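Local coordinates for protein dihydroxyacetone kinase (Citrobacter freundii, PDB 1UN8) that transfers the gamma-phosphate of ATP to dihydroxyacetone, giving dihydroxyacetone phosphate for glycerol fermentation, and carries a tightly bound phospholipid in its C-terminal helical barrel, at residues A[179-184]-A[310-315]; A[196-201]-A[296-301]; A[348-353]-A[417-422]; A[459-464]-A[480-485]. All coordinates share one frame; numbering follows the deposited sequence.

Contact 1: residues A[179-184]-A[310-315]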
loop_
_atom_site.group_PDB
_atom_site.type_symbol
_atom_site.label_atom_id
_atom_site.label_comp_id
_atom_site.label_asym_id
_atom_site.label_seq_id
_atom_site.Cartn_x
_atom_site.Cartn_y
_atom_site.Cartn_z
ATOM N N ALA A 179 24.042 -1.833 17.454
ATOM C CA ALA A 179 23.053 -2.540 16.658
ATOM C C ALA A 179 22.358 -3.583 17.527
ATOM O O ALA A 179 21.131 -3.736 17.486
ATOM C CB ALA A 179 23.726 -3.212 15.480
ATOM N N GLN A 180 23.146 -4.309 18.310
ATOM C CA GLN A 180 22.591 -5.325 19.183
ATOM C C GLN A 180 21.739 -4.644 20.255
ATOM O O GLN A 180 20.668 -5.126 20.618
ATOM C CB GLN A 180 23.722 -6.139 19.821
ATOM C CG GLN A 180 23.272 -7.094 20.937
ATOM C CD GLN A 180 22.355 -8.229 20.457
ATOM O OE1 GLN A 180 22.800 -9.172 19.795
ATOM N NE2 GLN A 180 21.072 -8.136 20.797
ATOM N N TYR A 181 22.211 -3.508 20.747
ATOM C CA TYR A 181 21.490 -2.769 21.777
ATOM C C TYR A 181 20.115 -2.359 21.245
ATOM O O TYR A 181 19.112 -2.445 21.957
ATOM C CB TYR A 181 22.287 -1.527 22.200
ATOM C CG TYR A 181 21.689 -0.781 23.376
ATOM C CD1 TYR A 181 21.538 -1.399 24.620
ATOM C CD2 TYR A 181 21.271 0.542 23.247
ATOM C CE1 TYR A 181 20.982 -0.719 25.709
ATOM C CE2 TYR A 181 20.715 1.234 24.326
ATOM C CZ TYR A 181 20.576 0.600 25.552
ATOM O OH TYR A 181 20.043 1.299 26.618
ATOM N N ALA A 182 20.068 -1.910 19.997
ATOM C CA ALA A 182 18.798 -1.512 19.400
ATOM C C ALA A 182 17.891 -2.739 19.292
ATOM O O ALA A 182 16.734 -2.713 19.707
ATOM C CB ALA A 182 19.027 -0.902 18.019
ATOM N N ALA A 183 18.429 -3.814 18.736
ATOM C CA ALA A 183 17.668 -5.039 18.587
ATOM C C ALA A 183 17.004 -5.402 19.914
ATOM O O ALA A 183 15.785 -5.543 19.989
ATOM C CB ALA A 183 18.583 -6.173 18.122
ATOM N N SER A 184 17.809 -5.534 20.962
ATOM C CA SER A 184 17.309 -5.896 22.289
ATOM C C SER A 184 16.199 -4.989 22.810
ATOM O O SER A 184 15.480 -5.346 23.737
ATOM C CB SER A 184 18.460 -5.908 23.294
ATOM O OG SER A 184 19.396 -6.919 22.970
ATOM N N LEU A 310 13.334 4.182 23.784
ATOM C CA LEU A 310 14.226 5.300 23.535
ATOM C C LEU A 310 15.203 5.535 24.687
ATOM O O LEU A 310 15.038 6.454 25.487
ATOM C CB LEU A 310 13.405 6.561 23.274
ATOM C CG LEU A 310 12.429 6.466 22.099
ATOM C CD1 LEU A 310 11.621 7.751 21.994
ATOM C CD2 LEU A 310 13.203 6.205 20.819
ATOM N N GLU A 311 16.214 4.683 24.776
ATOM C CA GLU A 311 17.233 4.810 25.805
ATOM C C GLU A 311 18.551 5.110 25.097
ATOM O O GLU A 311 18.783 4.659 23.972
ATOM C CB GLU A 311 17.383 3.505 26.612
ATOM C CG GLU A 311 16.206 3.111 27.521
ATOM C CD GLU A 311 15.978 4.066 28.691
ATOM O OE1 GLU A 311 16.973 4.471 29.328
ATOM O OE2 GLU A 311 14.806 4.401 28.988
ATOM N N GLU A 312 19.403 5.883 25.756
ATOM C CA GLU A 312 20.712 6.210 25.215
ATOM C C GLU A 312 20.678 6.844 23.829
ATOM O O GLU A 312 19.900 7.760 23.549
ATOM C CB GLU A 312 21.576 4.941 25.164
ATOM C CG GLU A 312 21.594 4.109 26.457
ATOM C CD GLU A 312 22.294 4.808 27.622
ATOM O OE1 GLU A 312 23.484 5.182 27.475
ATOM O OE2 GLU A 312 21.658 4.976 28.690
ATOM N N SER A 313 21.534 6.320 22.962
ATOM C CA SER A 313 21.686 6.805 21.603
ATOM C C SER A 313 20.562 6.449 20.630
ATOM O O SER A 313 20.509 6.989 19.526
ATOM C CB SER A 313 23.013 6.289 21.043
ATOM O OG SER A 313 24.105 6.731 21.827
ATOM N N ILE A 314 19.671 5.546 21.022
ATOM C CA ILE A 314 18.592 5.128 20.133
ATOM C C ILE A 314 17.860 6.302 19.481
ATOM O O ILE A 314 17.879 6.446 18.260
ATOM C CB ILE A 314 17.549 4.217 20.876
ATOM C CG1 ILE A 314 18.172 2.856 21.205
ATOM C CG2 ILE A 314 16.309 4.016 20.014
ATOM C CD1 ILE A 314 18.590 2.065 19.995
ATOM N N GLU A 315 17.223 7.142 20.293
ATOM C CA GLU A 315 16.460 8.268 19.761
ATOM C C GLU A 315 17.265 9.193 18.854
ATOM O O GLU A 315 16.778 9.629 17.814
ATOM C CB GLU A 315 15.846 9.076 20.902
ATOM C CG GLU A 315 14.835 10.094 20.423
ATOM C CD GLU A 315 14.310 10.962 21.541
ATOM O OE1 GLU A 315 13.273 11.635 21.358
ATOM O OE2 GLU A 315 14.946 10.980 22.607
#
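Tyr181 and Ala182, near the C-terminal end of helix 172-184, meet a type II' beta turn (Glu311 to Ile314) that follows strand 301-309 and leads into helix 314-319, both within the substrate-binding DhaK part of the kinase. The apolar share of the contact falls to Ile314. CD1 of Ile314 rests against CB of Ala182 at 3.6 Å, while CG1 of Ile314 lies obliquely beside the tyrosine ring, 4.3 Å from CE2 of Tyr181. Ile161 of helix 155-167 touches both Ala182 and Ile314, so the small patch continues into a third helix. The phenol forms the outer share. With CG anti to the backbone N (chi1 -173°), Tyr181 reaches outward to the turn and meets the aliphatic stems of two glutamates, its ring steeply inclined to both carboxylates. CB of Glu311 is 3.5 Å from OH of Tyr181. Across the segments no hydrogen bond forms; the turn is closed within itself by Ile314 N to Glu311 O (3.2 Å). With CG beside the backbone N (chi1 -48°), Glu312 brings this atom within 3.2 Å of Tyr181 OH and 3.7 Å of Tyr181 CE2.

Contact 2: residues A[196-201]-A[296-301]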
loop_
_atom_site.group_PDB
_atom_site.type_symbol
_atom_site.label_atom_id
_atom_site.label_comp_id
_atom_site.label_asym_id
_atom_site.label_seq_id
_atom_site.Cartn_x
_atom_site.Cartn_y
_atom_site.Cartn_z
ATOM N N CYS A 196 -0.828 -13.672 1.820
ATOM C CA CYS A 196 -0.570 -12.968 0.564
ATOM C C CYS A 196 -0.737 -13.815 -0.687
ATOM O O CYS A 196 -0.734 -15.046 -0.629
ATOM C CB CYS A 196 0.861 -12.417 0.576
ATOM S SG CYS A 196 2.086 -13.732 0.801
ATOM N N HIS A 197 -0.873 -13.139 -1.822
ATOM C CA HIS A 197 -0.982 -13.820 -3.101
ATOM C C HIS A 197 0.437 -14.066 -3.597
ATOM O O HIS A 197 1.249 -13.151 -3.660
ATOM C CB HIS A 197 -1.733 -12.960 -4.119
ATOM C CG HIS A 197 -3.190 -12.813 -3.822
ATOM N ND1 HIS A 197 -3.751 -11.620 -3.419
ATOM C CD2 HIS A 197 -4.198 -13.718 -3.836
ATOM C CE1 HIS A 197 -5.041 -11.796 -3.194
ATOM N NE2 HIS A 197 -5.337 -13.060 -3.440
ATOM N N LEU A 198 0.735 -15.306 -3.949
ATOM C CA LEU A 198 2.057 -15.656 -4.434
ATOM C C LEU A 198 2.120 -15.600 -5.951
ATOM O O LEU A 198 1.118 -15.825 -6.619
ATOM C CB LEU A 198 2.419 -17.054 -3.953
ATOM C CG LEU A 198 2.513 -17.200 -2.432
ATOM C CD1 LEU A 198 2.702 -18.672 -2.079
ATOM C CD2 LEU A 198 3.679 -16.354 -1.892
ATOM N N PRO A 199 3.296 -15.289 -6.515
ATOM C CA PRO A 199 3.443 -15.215 -7.972
ATOM C C PRO A 199 3.492 -16.601 -8.617
ATOM O O PRO A 199 4.409 -16.914 -9.384
ATOM C CB PRO A 199 4.747 -14.443 -8.143
ATOM C CG PRO A 199 5.545 -14.910 -6.986
ATOM C CD PRO A 199 4.541 -14.879 -5.843
ATOM N N GLN A 200 2.491 -17.425 -8.314
ATOM C CA GLN A 200 2.432 -18.775 -8.853
ATOM C C GLN A 200 1.073 -19.414 -8.622
ATOM O O GLN A 200 0.260 -18.937 -7.823
ATOM C CB GLN A 200 3.480 -19.639 -8.178
ATOM C CG GLN A 200 3.138 -19.892 -6.728
ATOM C CD GLN A 200 4.359 -20.122 -5.868
ATOM O OE1 GLN A 200 5.335 -19.361 -5.939
ATOM N NE2 GLN A 200 4.311 -21.161 -5.031
ATOM N N GLU A 201 0.849 -20.517 -9.317
ATOM C CA GLU A 201 -0.388 -21.276 -9.206
ATOM C C GLU A 201 -0.311 -22.005 -7.860
ATOM O O GLU A 201 0.727 -22.569 -7.523
ATOM C CB GLU A 201 -0.440 -22.277 -10.356
ATOM C CG GLU A 201 -1.779 -22.892 -10.643
ATOM C CD GLU A 201 -1.732 -23.731 -11.906
ATOM O OE1 GLU A 201 -1.294 -23.194 -12.952
ATOM O OE2 GLU A 201 -2.127 -24.918 -11.859
ATOM N N THR A 296 7.104 -5.507 4.083
ATOM C CA THR A 296 5.892 -6.202 3.684
ATOM C C THR A 296 5.981 -7.693 3.514
ATOM O O THR A 296 7.032 -8.293 3.685
ATOM C CB THR A 296 5.350 -5.647 2.363
ATOM O OG1 THR A 296 6.298 -5.908 1.322
ATOM C CG2 THR A 296 5.091 -4.147 2.474
ATOM N N ALA A 297 4.834 -8.273 3.173
ATOM C CA ALA A 297 4.667 -9.707 2.918
ATOM C C ALA A 297 3.805 -9.697 1.657
ATOM O O ALA A 297 2.644 -10.118 1.659
ATOM C CB ALA A 297 3.922 -10.369 4.081
ATOM N N LEU A 298 4.393 -9.181 0.586
ATOM C CA LEU A 298 3.698 -9.032 -0.675
ATOM C C LEU A 298 2.419 -8.236 -0.388
ATOM O O LEU A 298 2.497 -7.162 0.210
ATOM C CB LEU A 298 3.403 -10.402 -1.283
ATOM C CG LEU A 298 4.693 -11.091 -1.751
ATOM C CD1 LEU A 298 4.422 -12.490 -2.263
ATOM C CD2 LEU A 298 5.318 -10.247 -2.836
ATOM N N ASP A 299 1.252 -8.750 -0.775
ATOM C CA ASP A 299 0.014 -8.016 -0.533
ATOM C C ASP A 299 -0.780 -8.460 0.701
ATOM O O ASP A 299 -1.985 -8.213 0.800
ATOM C CB ASP A 299 -0.874 -8.082 -1.775
ATOM C CG ASP A 299 -1.378 -9.480 -2.064
ATOM O OD1 ASP A 299 -0.867 -10.444 -1.466
ATOM O OD2 ASP A 299 -2.286 -9.613 -2.905
ATOM N N MET A 300 -0.096 -9.093 1.649
ATOM C CA MET A 300 -0.734 -9.560 2.875
ATOM C C MET A 300 -1.597 -8.485 3.533
ATOM O O MET A 300 -1.111 -7.400 3.846
ATOM C CB MET A 300 0.334 -10.023 3.867
ATOM C CG MET A 300 -0.210 -10.619 5.154
ATOM S SD MET A 300 1.034 -11.655 5.952
ATOM C CE MET A 300 1.253 -10.736 7.434
ATOM N N LYS A 301 -2.870 -8.789 3.762
ATOM C CA LYS A 301 -3.726 -7.807 4.394
ATOM C C LYS A 301 -3.623 -7.849 5.912
ATOM O O LYS A 301 -4.506 -8.363 6.595
ATOM C CB LYS A 301 -5.182 -7.980 3.960
ATOM C CG LYS A 301 -6.097 -6.918 4.564
ATOM C CD LYS A 301 -7.315 -6.592 3.711
ATOM C CE LYS A 301 -7.976 -5.315 4.252
ATOM N NZ LYS A 301 -9.126 -4.815 3.438
#
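Cys196 presses its CB into the concave side of a type II' beta turn running from Ala297 to Met300, and Leu298 reaches into the other loop. The hollow that receives Cys196 CB is walled by Ala297 O at 3.1 Å, by CB of Leu298 and by CB of Met300, with the Asp299 carboxylate beside it. The turn keeps this shape through its own bond from Met300 N to Ala297 O. In the opposite sense, CD1 of Leu298 fills a dip formed by the backbone and side chains of 197-199: it lies 3.5 Å from His197 O and 4.0 Å from Leu198 CD2, with Pro199 CD a little farther off. The Asp299 carboxylate grips His197 with both oxygens, each through its syn lone pair; its CG stands between the backbone N and the carbonyl carbon (chi1 67°). OD1 accepts from His197 N at 2.7 Å, nearly straight, which ties the carboxylate to the backbone. OD2 accepts from His197 ND1 in the plane of the imidazole, at a modelled 2.5 Å that is short, and this bond restrains the rotation of the ring. Asp299 OD2 has a second partner, Lys301 NZ of the second subunit. The side chain of Leu298 comes to about 4 Å from substrate-binding Gly60, and that of Ala297 to about 7 Å from that of the active-site His220. Strands 186-192 and 301-309 are antiparallel neighbours in one mixed sheet; loop 196-201 follows the first, and loop 296-301 leads into the second, coming from edge strand 285-292.

Contact 3: residues A[348-353]-A[417-422]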
loop_
_atom_site.group_PDB
_atom_site.type_symbol
_atom_site.label_atom_id
_atom_site.label_comp_id
_atom_site.label_asym_id
_atom_site.label_seq_id
_atom_site.Cartn_x
_atom_site.Cartn_y
_atom_site.Cartn_z
ATOM N N VAL A 348 -32.718 31.129 4.017
ATOM C CA VAL A 348 -33.184 32.313 3.307
ATOM C C VAL A 348 -34.274 33.034 4.094
ATOM O O VAL A 348 -35.207 32.415 4.616
ATOM C CB VAL A 348 -33.721 31.946 1.889
ATOM C CG1 VAL A 348 -34.682 30.776 1.978
ATOM C CG2 VAL A 348 -34.420 33.145 1.264
ATOM N N GLU A 349 -34.135 34.352 4.181
ATOM C CA GLU A 349 -35.087 35.187 4.895
ATOM C C GLU A 349 -36.156 35.723 3.958
ATOM O O GLU A 349 -35.900 35.958 2.777
ATOM C CB GLU A 349 -34.369 36.354 5.558
ATOM C CG GLU A 349 -33.691 36.009 6.862
ATOM C CD GLU A 349 -32.512 36.922 7.139
ATOM O OE1 GLU A 349 -32.638 38.148 6.910
ATOM O OE2 GLU A 349 -31.463 36.412 7.591
ATOM N N PHE A 350 -37.352 35.934 4.499
ATOM C CA PHE A 350 -38.463 36.421 3.701
ATOM C C PHE A 350 -39.627 36.828 4.583
ATOM O O PHE A 350 -39.676 36.498 5.769
ATOM C CB PHE A 350 -38.929 35.317 2.752
ATOM C CG PHE A 350 -39.545 34.141 3.458
ATOM C CD1 PHE A 350 -40.925 34.044 3.607
ATOM C CD2 PHE A 350 -38.741 33.138 3.994
ATOM C CE1 PHE A 350 -41.500 32.964 4.280
ATOM C CE2 PHE A 350 -39.302 32.053 4.670
ATOM C CZ PHE A 350 -40.685 31.965 4.813
ATOM N N GLN A 351 -40.580 37.530 3.985
ATOM C CA GLN A 351 -41.761 37.965 4.704
ATOM C C GLN A 351 -42.973 37.678 3.830
ATOM O O GLN A 351 -43.041 38.121 2.683
ATOM C CB GLN A 351 -41.669 39.460 5.004
ATOM C CG GLN A 351 -42.378 39.864 6.286
ATOM C CD GLN A 351 -41.811 39.150 7.507
ATOM O OE1 GLN A 351 -40.619 39.255 7.802
ATOM N NE2 GLN A 351 -42.664 38.414 8.218
ATOM N N PRO A 352 -43.943 36.915 4.358
ATOM C CA PRO A 352 -45.138 36.596 3.574
ATOM C C PRO A 352 -45.755 37.848 2.951
ATOM O O PRO A 352 -45.870 38.885 3.603
ATOM C CB PRO A 352 -46.057 35.931 4.601
ATOM C CG PRO A 352 -45.086 35.212 5.480
ATOM C CD PRO A 352 -43.990 36.258 5.677
ATOM N N SER A 353 -46.128 37.741 1.681
ATOM C CA SER A 353 -46.740 38.838 0.940
ATOM C C SER A 353 -47.707 38.269 -0.091
ATOM O O SER A 353 -47.523 37.154 -0.580
ATOM C CB SER A 353 -45.665 39.721 0.303
ATOM O OG SER A 353 -44.906 38.994 -0.647
ATOM N N PHE A 417 -38.435 32.357 -5.367
ATOM C CA PHE A 417 -37.669 31.289 -5.996
ATOM C C PHE A 417 -36.625 30.774 -5.014
ATOM O O PHE A 417 -36.494 29.565 -4.800
ATOM C CB PHE A 417 -36.989 31.782 -7.286
ATOM C CG PHE A 417 -37.911 31.838 -8.486
ATOM C CD1 PHE A 417 -37.398 32.071 -9.759
ATOM C CD2 PHE A 417 -39.286 31.656 -8.346
ATOM C CE1 PHE A 417 -38.235 32.122 -10.868
ATOM C CE2 PHE A 417 -40.129 31.704 -9.449
ATOM C CZ PHE A 417 -39.602 31.937 -10.714
ATOM N N ALA A 418 -35.892 31.703 -4.409
ATOM C CA ALA A 418 -34.864 31.348 -3.441
ATOM C C ALA A 418 -35.461 30.484 -2.328
ATOM O O ALA A 418 -34.811 29.569 -1.829
ATOM C CB ALA A 418 -34.246 32.612 -2.851
ATOM N N LEU A 419 -36.701 30.769 -1.947
ATOM C CA LEU A 419 -37.345 29.998 -0.892
ATOM C C LEU A 419 -37.696 28.587 -1.355
ATOM O O LEU A 419 -37.517 27.620 -0.612
ATOM C CB LEU A 419 -38.608 30.707 -0.409
ATOM C CG LEU A 419 -39.351 29.900 0.656
ATOM C CD1 LEU A 419 -38.435 29.674 1.856
ATOM C CD2 LEU A 419 -40.618 30.636 1.062
ATOM N N ILE A 420 -38.207 28.481 -2.577
ATOM C CA ILE A 420 -38.557 27.182 -3.144
ATOM C C ILE A 420 -37.263 26.388 -3.289
ATOM O O ILE A 420 -37.192 25.216 -2.907
ATOM C CB ILE A 420 -39.227 27.338 -4.539
ATOM C CG1 ILE A 420 -40.586 28.022 -4.386
ATOM C CG2 ILE A 420 -39.398 25.978 -5.212
ATOM C CD1 ILE A 420 -41.211 28.429 -5.700
ATOM N N GLY A 421 -36.240 27.044 -3.836
ATOM C CA GLY A 421 -34.961 26.394 -4.031
ATOM C C GLY A 421 -34.433 25.796 -2.745
ATOM O O GLY A 421 -33.810 24.730 -2.738
ATOM N N GLU A 422 -34.697 26.481 -1.643
ATOM C CA GLU A 422 -34.241 26.017 -0.350
ATOM C C GLU A 422 -35.079 24.863 0.177
ATOM O O GLU A 422 -34.555 23.927 0.764
ATOM C CB GLU A 422 -34.285 27.164 0.654
ATOM C CG GLU A 422 -33.684 26.828 2.011
ATOM C CD GLU A 422 -34.068 27.839 3.084
ATOM O OE1 GLU A 422 -35.234 27.816 3.547
ATOM O OE2 GLU A 422 -33.200 28.662 3.455
#
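Leu419 sets its CD2 methyl over the centre of one face of the Phe350 ring, 3.9 Å from the centroid and only 9° off the ring normal, a well-centred CH-pi contact. Its other methyl serves two partners: Leu419 CD1 is 3.8 Å from Phe350 CE2 and 3.9 Å from Val348 CG1, filling the angle between phenyl and valine. Pro409 touches both Phe350 and Leu419, extending the apolar patch beyond the two segments. Farther out, Val348 CG2 lies 4.2 Å from Ala418 CB, and Arg127 of the second subunit packs on both of these residues. In this way the extended chain 348-353, ahead of helix 356-371, is laid across helix 413-427. The polar edge begins at Val348, where, with chi1 49°, CG1 stands between the backbone N and the carbonyl carbon, close to the carboxylate of Glu422. Val348 N donates to Glu422 OE2 at 2.6 Å; the bond is close to straight, and the donor comes on the syn side but tilted from the carboxylate plane. One backbone N-H is thus paired with a carboxylate at the border of an otherwise greasy contact. Across the two segments, then, the chemistry implies a chain held by shape at Val348 and Phe350 and by one directed bond at Val348 N, on the outer side of a helix whose Phe417 and Ile420 touch the bound lipid.

Contact 4: residues A[459-464]-A[480-485]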
loop_
_atom_site.group_PDB
_atom_site.type_symbol
_atom_site.label_atom_id
_atom_site.label_comp_id
_atom_site.label_asym_id
_atom_site.label_seq_id
_atom_site.Cartn_x
_atom_site.Cartn_y
_atom_site.Cartn_z
ATOM N N THR A 459 -31.535 30.611 -16.913
ATOM C CA THR A 459 -30.275 30.487 -16.196
ATOM C C THR A 459 -30.405 29.258 -15.298
ATOM O O THR A 459 -29.450 28.490 -15.139
ATOM C CB THR A 459 -29.985 31.741 -15.336
ATOM O OG1 THR A 459 -29.711 32.852 -16.196
ATOM C CG2 THR A 459 -28.779 31.510 -14.422
ATOM N N GLY A 460 -31.597 29.072 -14.731
ATOM C CA GLY A 460 -31.846 27.917 -13.882
ATOM C C GLY A 460 -31.598 26.637 -14.668
ATOM O O GLY A 460 -30.953 25.690 -14.174
ATOM N N LEU A 461 -32.111 26.617 -15.900
ATOM C CA LEU A 461 -31.952 25.477 -16.799
ATOM C C LEU A 461 -30.475 25.247 -17.106
ATOM O O LEU A 461 -29.980 24.128 -17.036
ATOM C CB LEU A 461 -32.705 25.738 -18.100
ATOM C CG LEU A 461 -32.595 24.634 -19.151
ATOM C CD1 LEU A 461 -33.164 23.341 -18.606
ATOM C CD2 LEU A 461 -33.336 25.063 -20.410
ATOM N N ALA A 462 -29.785 26.326 -17.453
ATOM C CA ALA A 462 -28.362 26.278 -17.774
ATOM C C ALA A 462 -27.536 25.669 -16.633
ATOM O O ALA A 462 -26.614 24.888 -16.865
ATOM C CB ALA A 462 -27.858 27.695 -18.081
ATOM N N GLN A 463 -27.868 26.043 -15.400
ATOM C CA GLN A 463 -27.151 25.526 -14.246
ATOM C C GLN A 463 -27.533 24.069 -14.007
ATOM O O GLN A 463 -26.695 23.243 -13.648
ATOM C CB GLN A 463 -27.457 26.384 -13.013
ATOM C CG GLN A 463 -26.900 27.791 -13.135
ATOM C CD GLN A 463 -25.416 27.781 -13.477
ATOM O OE1 GLN A 463 -25.034 27.985 -14.631
ATOM N NE2 GLN A 463 -24.570 27.568 -12.466
ATOM N N MET A 464 -28.800 23.751 -14.221
ATOM C CA MET A 464 -29.246 22.388 -14.031
ATOM C C MET A 464 -28.473 21.487 -15.004
ATOM O O MET A 464 -28.071 20.372 -14.661
ATOM C CB MET A 464 -30.751 22.307 -14.273
ATOM C CG MET A 464 -31.362 20.956 -13.988
ATOM S SD MET A 464 -33.116 21.108 -13.613
ATOM C CE MET A 464 -33.730 21.703 -15.174
ATOM N N ALA A 480 -38.193 18.870 -22.519
ATOM C CA ALA A 480 -39.429 19.612 -22.668
ATOM C C ALA A 480 -39.229 21.042 -22.156
ATOM O O ALA A 480 -39.785 21.992 -22.709
ATOM C CB ALA A 480 -40.562 18.916 -21.887
ATOM N N LEU A 481 -38.417 21.190 -21.111
ATOM C CA LEU A 481 -38.169 22.496 -20.506
ATOM C C LEU A 481 -37.464 23.475 -21.433
ATOM O O LEU A 481 -37.930 24.593 -21.634
ATOM C CB LEU A 481 -37.340 22.348 -19.227
ATOM C CG LEU A 481 -37.712 23.190 -18.000
ATOM C CD1 LEU A 481 -36.435 23.570 -17.285
ATOM C CD2 LEU A 481 -38.484 24.429 -18.380
ATOM N N GLN A 482 -36.336 23.057 -21.989
ATOM C CA GLN A 482 -35.572 23.924 -22.878
ATOM C C GLN A 482 -36.413 24.466 -24.028
ATOM O O GLN A 482 -36.453 25.671 -24.256
ATOM C CB GLN A 482 -34.360 23.180 -23.433
ATOM C CG GLN A 482 -33.440 24.067 -24.224
ATOM C CD GLN A 482 -31.986 23.790 -23.925
ATOM O OE1 GLN A 482 -31.469 22.703 -24.210
ATOM N NE2 GLN A 482 -31.313 24.773 -23.335
ATOM N N PRO A 483 -37.094 23.576 -24.770
ATOM C CA PRO A 483 -37.924 24.027 -25.888
ATOM C C PRO A 483 -38.880 25.113 -25.425
ATOM O O PRO A 483 -39.015 26.150 -26.076
ATOM C CB PRO A 483 -38.657 22.751 -26.303
ATOM C CG PRO A 483 -37.675 21.685 -25.989
ATOM C CD PRO A 483 -37.153 22.106 -24.641
ATOM N N ALA A 484 -39.522 24.862 -24.284
ATOM C CA ALA A 484 -40.479 25.796 -23.706
ATOM C C ALA A 484 -39.830 27.117 -23.331
ATOM O O ALA A 484 -40.366 28.183 -23.641
ATOM C CB ALA A 484 -41.142 25.173 -22.480
ATOM N N LEU A 485 -38.681 27.056 -22.665
ATOM C CA LEU A 485 -38.006 28.281 -22.254
ATOM C C LEU A 485 -37.487 29.049 -23.455
ATOM O O LEU A 485 -37.386 30.280 -23.425
ATOM C CB LEU A 485 -36.869 27.978 -21.275
ATOM C CG LEU A 485 -37.364 27.464 -19.916
ATOM C CD1 LEU A 485 -36.208 27.364 -18.951
ATOM C CD2 LEU A 485 -38.430 28.401 -19.364
#
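Leu461 is the main residue of 459-464 in contact with 480-485, where helix 453-468 meets helix 478-490, two successive members of the eight-helix alpha barrel of the C-terminal domain. The short segments run roughly antiparallel, at 150°, with axes 10.7 Å from each other, and large side chains span the gap. In the first shell, CG of Leu461 is anti to the backbone N (chi1 179°), which carries its two methyls straight across to the partner helix. Leu461 CD1 meets Leu481 CD1 at 3.5 Å, the two side chains sliding past each other in opposite directions. Leu461 CD2 sits on the backbone of the partner, 3.5 Å from Gln482 CA, and Leu461 CB is flanked by Leu485 CD1 at 4.0 Å. One turn further along, the bent chain of Met464 brings its CE to 3.9 Å from Leu481 CD1. Between the two segments no hydrogen bond crosses; a weak one from Asn458 ND2 to Leu485 O lies just beyond.

Further out, Ile478 touches both Leu461 and Met464. Leu481 is backed by Phe439 of helix 430-448 and Leu539 of helix 534-547, and lies about 5 Å, side chain to ligand, from the bound phospholipid. The side chain of Met464 comes to about 4 Å from that of Met477, an ATP-binding residue, so the contact lies near both the lipid and the nucleotide site. Helix 478-490 is kinked where Pro483 N lacks a bond to the preceding turn; helical bonding resumes with Ala484 N to Ala480 O, and Leu485 N bonds Leu481 O at 2.8 Å.

How the contacts relate
Contacts 1 and 2 belong to the DhaK part, contacts 3 and 4 to the C-terminal helical region; the two pairs lie on opposite sides of the chain's centre. Contact 2 is nested within the loop closed by contact 1, and both use turns at the ends of strand 301-309, yet their centres are 32 Å apart. Contacts 2 and 4 are buried, 1 and 3 only partly so. Burial does not dictate chemistry: contact 2 has two hydrogen bonds to one aspartate, which also salt-bridges the second subunit, whereas contact 4 is apolar between its segments. Contact 3 mixes both, and contact 1 relies on van der Waals touch. Contacts 3 and 4 involve different helices around the same lipid pocket.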